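V-type ATP synthase alpha chain (Nanoarchaeum equitans Kin4-M, PDB 5BN3) is the A subunit of an archaeal rotary ATPase of the V type, built from beta-barrel, P-loop nucleotide-binding and helical C-terminal domains. Local coordinates at residues G203-D208 / E486-Q491; L401-S406 / Y419-T424; M480-R485 / I537-I542. One frame throughout, in Å; residues are numbered along the deposited sequence.

The three contacts lead from the nucleotide-binding domain, beside its P-loop strand, out into the helical C-terminal domain. Contact 1 lies in the middle, its centre about 13 Å from the centres of contacts 2 and 3, which are about 21 Å apart. Contacts 1 and 3 share helix 472-489, and contact 2 is nested within the chain loop that contact 1 closes. Contact 1 meets contact 2 where Leu-207 CD2 packs 3.6 Å from Trp-402 CD2, and where Leu-489 CD1 lies 3.7 Å from Tyr-419 CD2. Gln-491 of contact 1 belongs to the ADP pocket; contact 2 runs beside the strand leading to the P-loop, whereas contact 3 lies farther out.

Contact 1: residues G203-D208 / E486-Q491; sequences GTRVLD and EGFLQQ. With ADP (adenosine-5'-diphosphate), chain C.
The guanidinium of Arg-205 is stacked on the side-chain amide of Gln-491, the two planes only 18° apart, and Gln-491 OE1 lies 3.7 Å above the guanidinium plane, over its centre. Two carbonyl oxygens meet the edge of the same group. Phe-488 O accepts a nearly straight bond from Arg-205 NE (2.8 Å), in the guanidinium plane and on a carbonyl lone pair, while Gln-490 O takes Arg-205 NH2 at 2.9 Å. Since these carbonyls lie at the C-terminal end of helix 472-489, the positive charge is probably favoured by the helix dipole; Asp-498 adds a salt bridge to NH2. The Phe-488 ring carries Arg-205 CB over one face, offset toward the rim, and its CE1 lies 3.9 Å from Arg-205 CD. This ring and that of Phe-448 are packed edge-to-face.

Gln-491 reaches the start of helix 205-210 because its CG stands anti to the backbone N (chi1 -172°) and the chain beyond stays extended. Its amide then reads the opposing backbone at both ends: OE1 receives Arg-205 N at 3.0 Å and 171°, in the carbonyl plane, and NE2 donates to a lone pair of Gly-203 O at 3.1 Å. One water accepts from Val-206 N and donates to both Leu-489 O and Gln-491 OE1, which gives OE1 a second bond. Beside it, Val-206 CG2 touches Leu-489 CD2 at 4.2 Å, the side chains crossing at about a right angle.

The backbone oxygen of Gln-491 accepts ADP N6 at 3.0 Å. The arrangement is thus a buried junction between the nucleotide-binding and C-terminal domains of the ATP synthase alpha/beta family, formed at the adenine end of the nucleotide pocket.

Contact 2: residues L401-S406 / Y419-T424; sequences LWALDS and YLISYT
Leu-401 and Tyr-423 cross at about a right angle, with the leucine CB set over one face of the phenol ring in a CH-pi contact. CB is 3.7 Å from the ring centroid and 21° off the normal, displaced toward the rim, so that it comes within 3.4 Å of Tyr-423 CE2: a tight fit. The ring reaches across to the partner strand because Tyr-423 CG sits between the backbone N and the carbonyl carbon (chi1 63°). Leu-401 CG lies anti to the backbone N, so that CD2 skirts the ring at CE2 and leads toward Ile-421, whose CG2 it meets at 4.1 Å. That same CG2 also approaches Ala-403 CB, extending a small apolar patch along one side of the pair.

Beneath the ring, Leu-401 and Tyr-423 form an antiparallel hydrogen-bonded pair, with Leu-401 N to Tyr-423 O at 2.9 Å and Tyr-423 N to Leu-401 O at 3.1 Å. Next to this pair, the Ser-422 side chain takes the place of a backbone acceptor: OG accepts Ala-403 N at 2.9 Å and is also hydrogen-bonded to Asn-418 O. Two partners therefore grip this buried hydroxyl and fix its rotation. The Trp-402 side chain leaves the backbone away from 419-424, and its NE1 is hydrogen-bonded to Phe-211 O.

The 401-406 backbone is also bonded to strand 218-222, Trp-402 with Ala-220 and Leu-404 with Pro-222, alternating with Ala-403, which is bonded to Asn-418. Tyr-423 also packs on Gly-137 of the NEQ263 chain, which places the ring near a subunit boundary. The pair belongs to a short two-stranded antiparallel sheet (400-401 with 423-424) of the nucleotide-binding domain, beside the strand that runs into the P-loop.

Contact 3: residues M480-R485 / I537-I542; sequences MGRIIR and IHEKII
Arg-482 reaches across to helix 537-542 with a fully stretched chain. From CB, CG lies anti to the backbone N (chi1 174°), and CD and NE continue in line, delivering the guanidinium to the far helix. There Ile-542 CD1 sits over one face at the NH1 side, 3.4 Å from Arg-482 NH1. NH1 also lies in the plane of the His-538 ring, at its edge, 3.3 Å from His-538 CD2, and makes a weak bond of 3.2 Å to Glu-539 OE2. The other terminal nitrogen, NH2, carries the main salt bridge: it meets Glu-539 OE2 at 3.0 Å, on the syn side, with a weak second bond of 3.5 Å to Glu-539 OE1. The guanidinium and carboxylate planes stand 70° apart, so this is a twisted grip rather than a flat two-pronged pair. Glu-539 bends at its second torsion to offer these oxygens.

Below the ion pair, Ile-483 packs crosswise on His-538, its CD1 3.6 Å from His-538 CB, and its CG2 meets Ile-541 CG2 at 4.0 Å.

The two helical segments run nearly parallel, their directions 20° apart and their axes approaching to 9.6 Å. Within the C-terminal helical bundle, Tyr-516 of helix 503-523 packs on both Ile-483 and Ile-537, Ile-484 leans on helix 441-458, and Ile-541 turns to Ile-559 of helix 552-562.

Contact 1: residues G203-D208 / E486-Q491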
loop_
_atom_site.group_PDB
_atom_site.type_symbol
_atom_site.label_atom_id
_atom_site.label_comp_id
_atom_site.label_asym_id
_atom_site.label_seq_id
_atom_site.Cartn_x
_atom_site.Cartn_y
_atom_site.Cartn_z
ATOM N N GLY A 203 -22.207 -9.528 -33.693
ATOM C CA GLY A 203 -23.339 -10.410 -33.478
ATOM C C GLY A 203 -23.784 -10.353 -32.031
ATOM O O GLY A 203 -24.766 -10.988 -31.644
ATOM N N THR A 204 -23.041 -9.593 -31.229
ATOM C CA THR A 204 -23.410 -9.330 -29.841
ATOM C C THR A 204 -23.918 -7.893 -29.739
ATOM O O THR A 204 -23.206 -6.952 -30.093
ATOM C CB THR A 204 -22.213 -9.538 -28.892
ATOM O OG1 THR A 204 -21.798 -10.911 -28.939
ATOM C CG2 THR A 204 -22.596 -9.183 -27.463
ATOM N N ARG A 205 -25.149 -7.736 -29.254
ATOM C CA ARG A 205 -25.847 -6.447 -29.268
ATOM C C ARG A 205 -25.105 -5.296 -28.580
ATOM O O ARG A 205 -24.958 -4.217 -29.157
ATOM C CB ARG A 205 -27.255 -6.597 -28.672
ATOM C CG ARG A 205 -28.197 -7.448 -29.523
ATOM C CD ARG A 205 -29.609 -7.486 -28.950
ATOM N NE ARG A 205 -29.703 -8.331 -27.762
ATOM C CZ ARG A 205 -29.935 -9.640 -27.796
ATOM N NH1 ARG A 205 -30.093 -10.257 -28.957
ATOM N NH2 ARG A 205 -30.004 -10.332 -26.670
ATOM N N VAL A 206 -24.645 -5.521 -27.354
ATOM C CA VAL A 206 -23.968 -4.466 -26.603
ATOM C C VAL A 206 -22.696 -4.002 -27.317
ATOM O O VAL A 206 -22.343 -2.822 -27.276
ATOM C CB VAL A 206 -23.679 -4.896 -25.137
ATOM C CG1 VAL A 206 -22.761 -6.117 -25.091
ATOM C CG2 VAL A 206 -23.093 -3.743 -24.338
ATOM N N LEU A 207 -22.032 -4.925 -28.006
ATOM C CA LEU A 207 -20.803 -4.592 -28.722
ATOM C C LEU A 207 -21.068 -3.984 -30.097
ATOM O O LEU A 207 -20.196 -3.330 -30.665
ATOM C CB LEU A 207 -19.908 -5.825 -28.865
ATOM C CG LEU A 207 -19.438 -6.502 -27.579
ATOM C CD1 LEU A 207 -18.335 -7.503 -27.878
ATOM C CD2 LEU A 207 -18.963 -5.468 -26.578
ATOM N N ASP A 208 -22.264 -4.198 -30.635
ATOM C CA ASP A 208 -22.580 -3.705 -31.976
ATOM C C ASP A 208 -23.212 -2.314 -31.981
ATOM O O ASP A 208 -23.014 -1.541 -32.917
ATOM C CB ASP A 208 -23.475 -4.702 -32.725
ATOM C CG ASP A 208 -22.756 -5.996 -33.059
ATOM O OD1 ASP A 208 -21.508 -6.016 -33.000
ATOM O OD2 ASP A 208 -23.439 -6.990 -33.389
ATOM N N GLU A 486 -32.495 -6.467 -19.292
ATOM C CA GLU A 486 -32.924 -7.862 -19.407
ATOM C C GLU A 486 -33.356 -8.268 -20.815
ATOM O O GLU A 486 -33.350 -9.452 -21.149
ATOM C CB GLU A 486 -34.050 -8.169 -18.407
ATOM C CG GLU A 486 -33.629 -8.116 -16.943
ATOM C CD GLU A 486 -34.761 -8.477 -15.992
ATOM O OE1 GLU A 486 -35.879 -8.766 -16.469
ATOM O OE2 GLU A 486 -34.530 -8.471 -14.764
ATOM N N GLY A 487 -33.732 -7.292 -21.637
ATOM C CA GLY A 487 -34.246 -7.588 -22.964
ATOM C C GLY A 487 -33.323 -7.239 -24.117
ATOM O O GLY A 487 -33.513 -7.728 -25.229
ATOM N N PHE A 488 -32.322 -6.401 -23.859
ATOM C CA PHE A 488 -31.426 -5.946 -24.920
ATOM C C PHE A 488 -29.947 -6.215 -24.626
ATOM O O PHE A 488 -29.253 -6.844 -25.425
ATOM C CB PHE A 488 -31.646 -4.457 -25.192
ATOM C CG PHE A 488 -30.853 -3.930 -26.348
ATOM C CD1 PHE A 488 -31.230 -4.221 -27.649
ATOM C CD2 PHE A 488 -29.736 -3.137 -26.137
ATOM C CE1 PHE A 488 -30.503 -3.737 -28.719
ATOM C CE2 PHE A 488 -29.005 -2.649 -27.204
ATOM C CZ PHE A 488 -29.389 -2.950 -28.497
ATOM N N LEU A 489 -29.469 -5.725 -23.487
ATOM C CA LEU A 489 -28.056 -5.853 -23.132
ATOM C C LEU A 489 -27.668 -7.304 -22.855
ATOM O O LEU A 489 -26.652 -7.789 -23.359
ATOM C CB LEU A 489 -27.717 -4.970 -21.929
ATOM C CG LEU A 489 -27.909 -3.468 -22.147
ATOM C CD1 LEU A 489 -27.539 -2.678 -20.902
ATOM C CD2 LEU A 489 -27.079 -3.012 -23.324
ATOM N N GLN A 490 -28.479 -7.996 -22.061
ATOM C CA GLN A 490 -28.233 -9.405 -21.774
ATOM C C GLN A 490 -28.399 -10.251 -23.029
ATOM O O GLN A 490 -29.307 -10.022 -23.833
ATOM C CB GLN A 490 -29.166 -9.909 -20.667
ATOM C CG GLN A 490 -28.783 -9.443 -19.268
ATOM C CD GLN A 490 -29.716 -9.974 -18.195
ATOM O OE1 GLN A 490 -30.391 -10.986 -18.388
ATOM N NE2 GLN A 490 -29.759 -9.290 -17.059
ATOM N N GLN A 491 -27.512 -11.227 -23.191
ATOM C CA GLN A 491 -27.540 -12.105 -24.353
ATOM C C GLN A 491 -26.957 -13.468 -23.990
ATOM O O GLN A 491 -25.778 -13.578 -23.642
ATOM C CB GLN A 491 -26.772 -11.472 -25.520
ATOM C CG GLN A 491 -26.902 -12.227 -26.837
ATOM C CD GLN A 491 -26.431 -11.418 -28.030
ATOM O OE1 GLN A 491 -26.265 -10.200 -27.947
ATOM N NE2 GLN A 491 -26.216 -12.096 -29.153
HETATM P PB ADP C . -13.565 -15.517 -17.575
HETATM O O1B ADP C . -13.719 -14.022 -17.485
HETATM O O2B ADP C . -12.973 -16.011 -18.866
HETATM O O3B ADP C . -12.971 -16.134 -16.335
HETATM P PA ADP C . -15.750 -17.071 -18.625
HETATM O O1A ADP C . -15.737 -16.503 -20.014
HETATM O O2A ADP C . -15.155 -18.431 -18.368
HETATM O O3A ADP C . -15.106 -16.005 -17.598
HETATM O "O5'" ADP C . -17.278 -17.086 -18.120
HETATM C "C5'" ADP C . -17.574 -17.392 -16.758
HETATM C "C4'" ADP C . -18.968 -17.998 -16.649
HETATM O "O4'" ADP C . -19.955 -17.061 -17.098
HETATM C "C3'" ADP C . -19.063 -19.236 -17.523
HETATM O "O3'" ADP C . -19.524 -20.337 -16.734
HETATM C "C2'" ADP C . -20.070 -18.882 -18.595
HETATM O "O2'" ADP C . -20.973 -19.960 -18.839
HETATM C "C1'" ADP C . -20.812 -17.668 -18.066
HETATM N N9 ADP C . -21.086 -16.726 -19.178
HETATM C C8 ADP C . -20.277 -15.736 -19.598
HETATM N N7 ADP C . -20.830 -15.065 -20.640
HETATM C C5 ADP C . -22.025 -15.629 -20.898
HETATM C C6 ADP C . -23.124 -15.405 -21.866
HETATM N N6 ADP C . -23.056 -14.413 -22.792
HETATM N N1 ADP C . -24.196 -16.225 -21.785
HETATM C C2 ADP C . -24.276 -17.211 -20.870
HETATM N N3 ADP C . -23.318 -17.470 -19.964
HETATM C C4 ADP C . -22.189 -16.723 -19.929
HETATM O O HOH W 1 -25.465 -8.092 -25.841
#

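Contact 2: residues L401-S406 / Y419-T424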
loop_
_atom_site.group_PDB
_atom_site.type_symbol
_atom_site.label_atom_id
_atom_site.label_comp_id
_atom_site.label_asym_id
_atom_site.label_seq_id
_atom_site.Cartn_x
_atom_site.Cartn_y
_atom_site.Cartn_z
ATOM N N LEU A 401 -12.878 0.302 -24.707
ATOM C CA LEU A 401 -12.852 -0.482 -23.479
ATOM C C LEU A 401 -14.163 -1.240 -23.330
ATOM O O LEU A 401 -15.226 -0.632 -23.186
ATOM C CB LEU A 401 -12.645 0.430 -22.263
ATOM C CG LEU A 401 -12.897 -0.169 -20.874
ATOM C CD1 LEU A 401 -11.996 -1.364 -20.651
ATOM C CD2 LEU A 401 -12.691 0.865 -19.772
ATOM N N TRP A 402 -14.092 -2.565 -23.378
ATOM C CA TRP A 402 -15.254 -3.400 -23.095
ATOM C C TRP A 402 -15.088 -3.995 -21.700
ATOM O O TRP A 402 -14.669 -5.142 -21.543
ATOM C CB TRP A 402 -15.402 -4.492 -24.161
ATOM C CG TRP A 402 -15.730 -3.940 -25.529
ATOM C CD1 TRP A 402 -16.272 -2.717 -25.807
ATOM C CD2 TRP A 402 -15.521 -4.585 -26.799
ATOM N NE1 TRP A 402 -16.422 -2.564 -27.167
ATOM C CE2 TRP A 402 -15.972 -3.690 -27.795
ATOM C CE3 TRP A 402 -15.006 -5.823 -27.185
ATOM C CZ2 TRP A 402 -15.917 -4.005 -29.159
ATOM C CZ3 TRP A 402 -14.955 -6.133 -28.540
ATOM C CH2 TRP A 402 -15.408 -5.225 -29.508
ATOM N N ALA A 403 -15.417 -3.198 -20.685
ATOM C CA ALA A 403 -15.139 -3.560 -19.294
ATOM C C ALA A 403 -16.162 -4.523 -18.708
ATOM O O ALA A 403 -17.367 -4.262 -18.741
ATOM C CB ALA A 403 -15.056 -2.314 -18.434
ATOM N N LEU A 404 -15.677 -5.624 -18.144
ATOM C CA LEU A 404 -16.563 -6.597 -17.520
ATOM C C LEU A 404 -16.685 -6.333 -16.020
ATOM O O LEU A 404 -15.719 -5.933 -15.368
ATOM C CB LEU A 404 -16.085 -8.023 -17.801
ATOM C CG LEU A 404 -16.102 -8.386 -19.287
ATOM C CD1 LEU A 404 -15.619 -9.807 -19.516
ATOM C CD2 LEU A 404 -17.500 -8.213 -19.854
ATOM N N ASP A 405 -17.879 -6.553 -15.480
ATOM C CA ASP A 405 -18.196 -6.095 -14.131
ATOM C C ASP A 405 -18.600 -7.230 -13.187
ATOM O O ASP A 405 -19.491 -8.022 -13.499
ATOM C CB ASP A 405 -19.303 -5.040 -14.211
ATOM C CG ASP A 405 -19.542 -4.347 -12.895
ATOM O OD1 ASP A 405 -18.753 -3.445 -12.540
ATOM O OD2 ASP A 405 -20.530 -4.694 -12.220
ATOM N N SER A 406 -17.937 -7.294 -12.034
ATOM C CA SER A 406 -18.207 -8.313 -11.020
ATOM C C SER A 406 -19.667 -8.344 -10.594
ATOM O O SER A 406 -20.252 -9.415 -10.447
ATOM C CB SER A 406 -17.345 -8.070 -9.781
ATOM O OG SER A 406 -15.971 -8.230 -10.068
ATOM N N TYR A 419 -21.833 -0.635 -18.579
ATOM C CA TYR A 419 -22.261 0.347 -19.574
ATOM C C TYR A 419 -22.024 1.801 -19.165
ATOM O O TYR A 419 -22.349 2.722 -19.917
ATOM C CB TYR A 419 -23.738 0.131 -19.928
ATOM C CG TYR A 419 -24.629 -0.121 -18.733
ATOM C CD1 TYR A 419 -25.043 0.922 -17.920
ATOM C CD2 TYR A 419 -25.068 -1.401 -18.432
ATOM C CE1 TYR A 419 -25.859 0.697 -16.835
ATOM C CE2 TYR A 419 -25.885 -1.637 -17.348
ATOM C CZ TYR A 419 -26.277 -0.581 -16.555
ATOM O OH TYR A 419 -27.091 -0.799 -15.470
ATOM N N LEU A 420 -21.457 2.007 -17.980
ATOM C CA LEU A 420 -21.124 3.352 -17.521
ATOM C C LEU A 420 -19.629 3.623 -17.656
ATOM O O LEU A 420 -19.209 4.756 -17.888
ATOM C CB LEU A 420 -21.558 3.545 -16.066
ATOM C CG LEU A 420 -23.060 3.454 -15.786
ATOM C CD1 LEU A 420 -23.367 3.804 -14.340
ATOM C CD2 LEU A 420 -23.822 4.366 -16.722
ATOM N N ILE A 421 -18.839 2.563 -17.519
ATOM C CA ILE A 421 -17.383 2.655 -17.543
ATOM C C ILE A 421 -16.812 2.344 -18.933
ATOM O O ILE A 421 -15.826 2.950 -19.365
ATOM C CB ILE A 421 -16.780 1.712 -16.477
ATOM C CG1 ILE A 421 -17.080 2.246 -15.072
ATOM C CG2 ILE A 421 -15.289 1.541 -16.673
ATOM C CD1 ILE A 421 -16.556 3.645 -14.829
ATOM N N SER A 422 -17.442 1.412 -19.640
ATOM C CA SER A 422 -17.013 1.063 -20.995
ATOM C C SER A 422 -17.142 2.253 -21.943
ATOM O O SER A 422 -17.928 3.171 -21.698
ATOM C CB SER A 422 -17.822 -0.121 -21.531
ATOM O OG SER A 422 -17.628 -1.271 -20.728
ATOM N N TYR A 423 -16.360 2.233 -23.020
ATOM C CA TYR A 423 -16.385 3.296 -24.017
ATOM C C TYR A 423 -15.888 2.811 -25.371
ATOM O O TYR A 423 -15.196 1.797 -25.462
ATOM C CB TYR A 423 -15.536 4.496 -23.562
ATOM C CG TYR A 423 -14.057 4.210 -23.387
ATOM C CD1 TYR A 423 -13.204 4.131 -24.482
ATOM C CD2 TYR A 423 -13.514 4.049 -22.125
ATOM C CE1 TYR A 423 -11.863 3.875 -24.322
ATOM C CE2 TYR A 423 -12.169 3.804 -21.955
ATOM C CZ TYR A 423 -11.352 3.715 -23.058
ATOM O OH TYR A 423 -10.011 3.467 -22.903
ATOM N N THR A 424 -16.248 3.545 -26.418
ATOM C CA THR A 424 -15.600 3.401 -27.715
ATOM C C THR A 424 -15.180 4.780 -28.202
ATOM O O THR A 424 -15.905 5.757 -28.012
ATOM C CB THR A 424 -16.502 2.702 -28.760
ATOM O OG1 THR A 424 -15.814 2.628 -30.016
ATOM C CG2 THR A 424 -17.817 3.458 -28.948
#

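Contact 3: residues M480-R485 / I537-I542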
loop_
_atom_site.group_PDB
_atom_site.type_symbol
_atom_site.label_atom_id
_atom_site.label_comp_id
_atom_site.label_asym_id
_atom_site.label_seq_id
_atom_site.Cartn_x
_atom_site.Cartn_y
_atom_site.Cartn_z
ATOM N N MET A 480 -37.941 1.063 -17.515
ATOM C CA MET A 480 -37.300 0.997 -18.826
ATOM C C MET A 480 -35.874 0.460 -18.739
ATOM O O MET A 480 -35.414 -0.243 -19.641
ATOM C CB MET A 480 -37.281 2.377 -19.487
ATOM C CG MET A 480 -38.654 2.954 -19.772
ATOM S SD MET A 480 -39.675 1.856 -20.769
ATOM C CE MET A 480 -38.630 1.647 -22.210
ATOM N N GLY A 481 -35.181 0.802 -17.657
ATOM C CA GLY A 481 -33.827 0.326 -17.433
ATOM C C GLY A 481 -33.786 -1.185 -17.330
ATOM O O GLY A 481 -32.895 -1.826 -17.885
ATOM N N ARG A 482 -34.760 -1.751 -16.622
ATOM C CA ARG A 482 -34.879 -3.199 -16.493
ATOM C C ARG A 482 -35.124 -3.864 -17.848
ATOM O O ARG A 482 -34.574 -4.929 -18.137
ATOM C CB ARG A 482 -35.999 -3.563 -15.510
ATOM C CG ARG A 482 -36.281 -5.061 -15.418
ATOM C CD ARG A 482 -37.395 -5.385 -14.428
ATOM N NE ARG A 482 -37.677 -6.820 -14.375
ATOM C CZ ARG A 482 -38.685 -7.410 -15.012
ATOM N NH1 ARG A 482 -39.519 -6.688 -15.748
ATOM N NH2 ARG A 482 -38.863 -8.720 -14.908
ATOM N N ILE A 483 -35.949 -3.225 -18.675
ATOM C CA ILE A 483 -36.267 -3.739 -20.004
ATOM C C ILE A 483 -35.035 -3.743 -20.909
ATOM O O ILE A 483 -34.784 -4.709 -21.631
ATOM C CB ILE A 483 -37.386 -2.910 -20.670
ATOM C CG1 ILE A 483 -38.681 -3.009 -19.857
ATOM C CG2 ILE A 483 -37.637 -3.382 -22.090
ATOM C CD1 ILE A 483 -39.820 -2.197 -20.434
ATOM N N ILE A 484 -34.272 -2.655 -20.866
ATOM C CA ILE A 484 -33.055 -2.539 -21.661
ATOM C C ILE A 484 -32.007 -3.554 -21.201
ATOM O O ILE A 484 -31.363 -4.207 -22.025
ATOM C CB ILE A 484 -32.485 -1.102 -21.591
ATOM C CG1 ILE A 484 -33.444 -0.122 -22.278
ATOM C CG2 ILE A 484 -31.111 -1.033 -22.237
ATOM C CD1 ILE A 484 -33.205 1.335 -21.925
ATOM N N ARG A 485 -31.847 -3.694 -19.887
ATOM C CA ARG A 485 -30.881 -4.638 -19.330
ATOM C C ARG A 485 -31.256 -6.094 -19.603
ATOM O O ARG A 485 -30.434 -6.864 -20.098
ATOM C CB ARG A 485 -30.700 -4.405 -17.825
ATOM C CG ARG A 485 -29.874 -3.169 -17.482
ATOM C CD ARG A 485 -29.651 -3.022 -15.978
ATOM N NE ARG A 485 -30.853 -2.590 -15.267
ATOM C CZ ARG A 485 -31.656 -3.404 -14.590
ATOM N NH1 ARG A 485 -31.385 -4.700 -14.523
ATOM N NH2 ARG A 485 -32.726 -2.924 -13.974
ATOM N N ILE A 537 -46.833 -5.981 -20.972
ATOM C CA ILE A 537 -46.170 -5.807 -22.259
ATOM C C ILE A 537 -44.652 -5.813 -22.085
ATOM O O ILE A 537 -43.918 -6.269 -22.965
ATOM C CB ILE A 537 -46.608 -4.498 -22.952
ATOM C CG1 ILE A 537 -48.133 -4.362 -22.930
ATOM C CG2 ILE A 537 -46.104 -4.456 -24.382
ATOM C CD1 ILE A 537 -48.641 -3.046 -23.497
ATOM N N HIS A 538 -44.185 -5.313 -20.945
ATOM C CA HIS A 538 -42.753 -5.275 -20.669
ATOM C C HIS A 538 -42.155 -6.675 -20.564
ATOM O O HIS A 538 -41.039 -6.913 -21.027
ATOM C CB HIS A 538 -42.449 -4.445 -19.414
ATOM C CG HIS A 538 -42.972 -5.038 -18.142
ATOM N ND1 HIS A 538 -44.296 -4.967 -17.773
ATOM C CD2 HIS A 538 -42.336 -5.690 -17.137
ATOM C CE1 HIS A 538 -44.459 -5.562 -16.602
ATOM N NE2 HIS A 538 -43.285 -6.007 -16.198
ATOM N N GLU A 539 -42.904 -7.601 -19.973
ATOM C CA GLU A 539 -42.441 -8.978 -19.832
ATOM C C GLU A 539 -42.404 -9.724 -21.167
ATOM O O GLU A 539 -41.615 -10.652 -21.341
ATOM C CB GLU A 539 -43.295 -9.743 -18.814
ATOM C CG GLU A 539 -43.235 -9.199 -17.387
ATOM C CD GLU A 539 -41.887 -9.418 -16.708
ATOM O OE1 GLU A 539 -40.972 -9.994 -17.334
ATOM O OE2 GLU A 539 -41.745 -9.012 -15.535
ATOM N N LYS A 540 -43.253 -9.315 -22.105
ATOM C CA LYS A 540 -43.259 -9.912 -23.439
ATOM C C LYS A 540 -42.055 -9.450 -24.253
ATOM O O LYS A 540 -41.448 -10.235 -24.983
ATOM C CB LYS A 540 -44.557 -9.574 -24.182
ATOM C CG LYS A 540 -45.806 -10.152 -23.538
ATOM C CD LYS A 540 -45.606 -11.618 -23.189
ATOM C CE LYS A 540 -45.949 -11.888 -21.732
ATOM N NZ LYS A 540 -45.336 -13.157 -21.247
ATOM N N ILE A 541 -41.718 -8.170 -24.121
ATOM C CA ILE A 541 -40.555 -7.594 -24.791
ATOM C C ILE A 541 -39.256 -8.238 -24.299
ATOM O O ILE A 541 -38.363 -8.545 -25.090
ATOM C CB ILE A 541 -40.495 -6.062 -24.580
ATOM C CG1 ILE A 541 -41.713 -5.388 -25.218
ATOM C CG2 ILE A 541 -39.214 -5.480 -25.155
ATOM C CD1 ILE A 541 -41.726 -3.880 -25.072
ATOM N N ILE A 542 -39.168 -8.446 -22.988
ATOM C CA ILE A 542 -37.990 -9.046 -22.363
ATOM C C ILE A 542 -37.720 -10.474 -22.865
ATOM O O ILE A 542 -36.565 -10.892 -22.978
ATOM C CB ILE A 542 -38.113 -8.996 -20.813
ATOM C CG1 ILE A 542 -37.938 -7.553 -20.323
ATOM C CG2 ILE A 542 -37.089 -9.887 -20.141
ATOM C CD1 ILE A 542 -38.146 -7.372 -18.828
#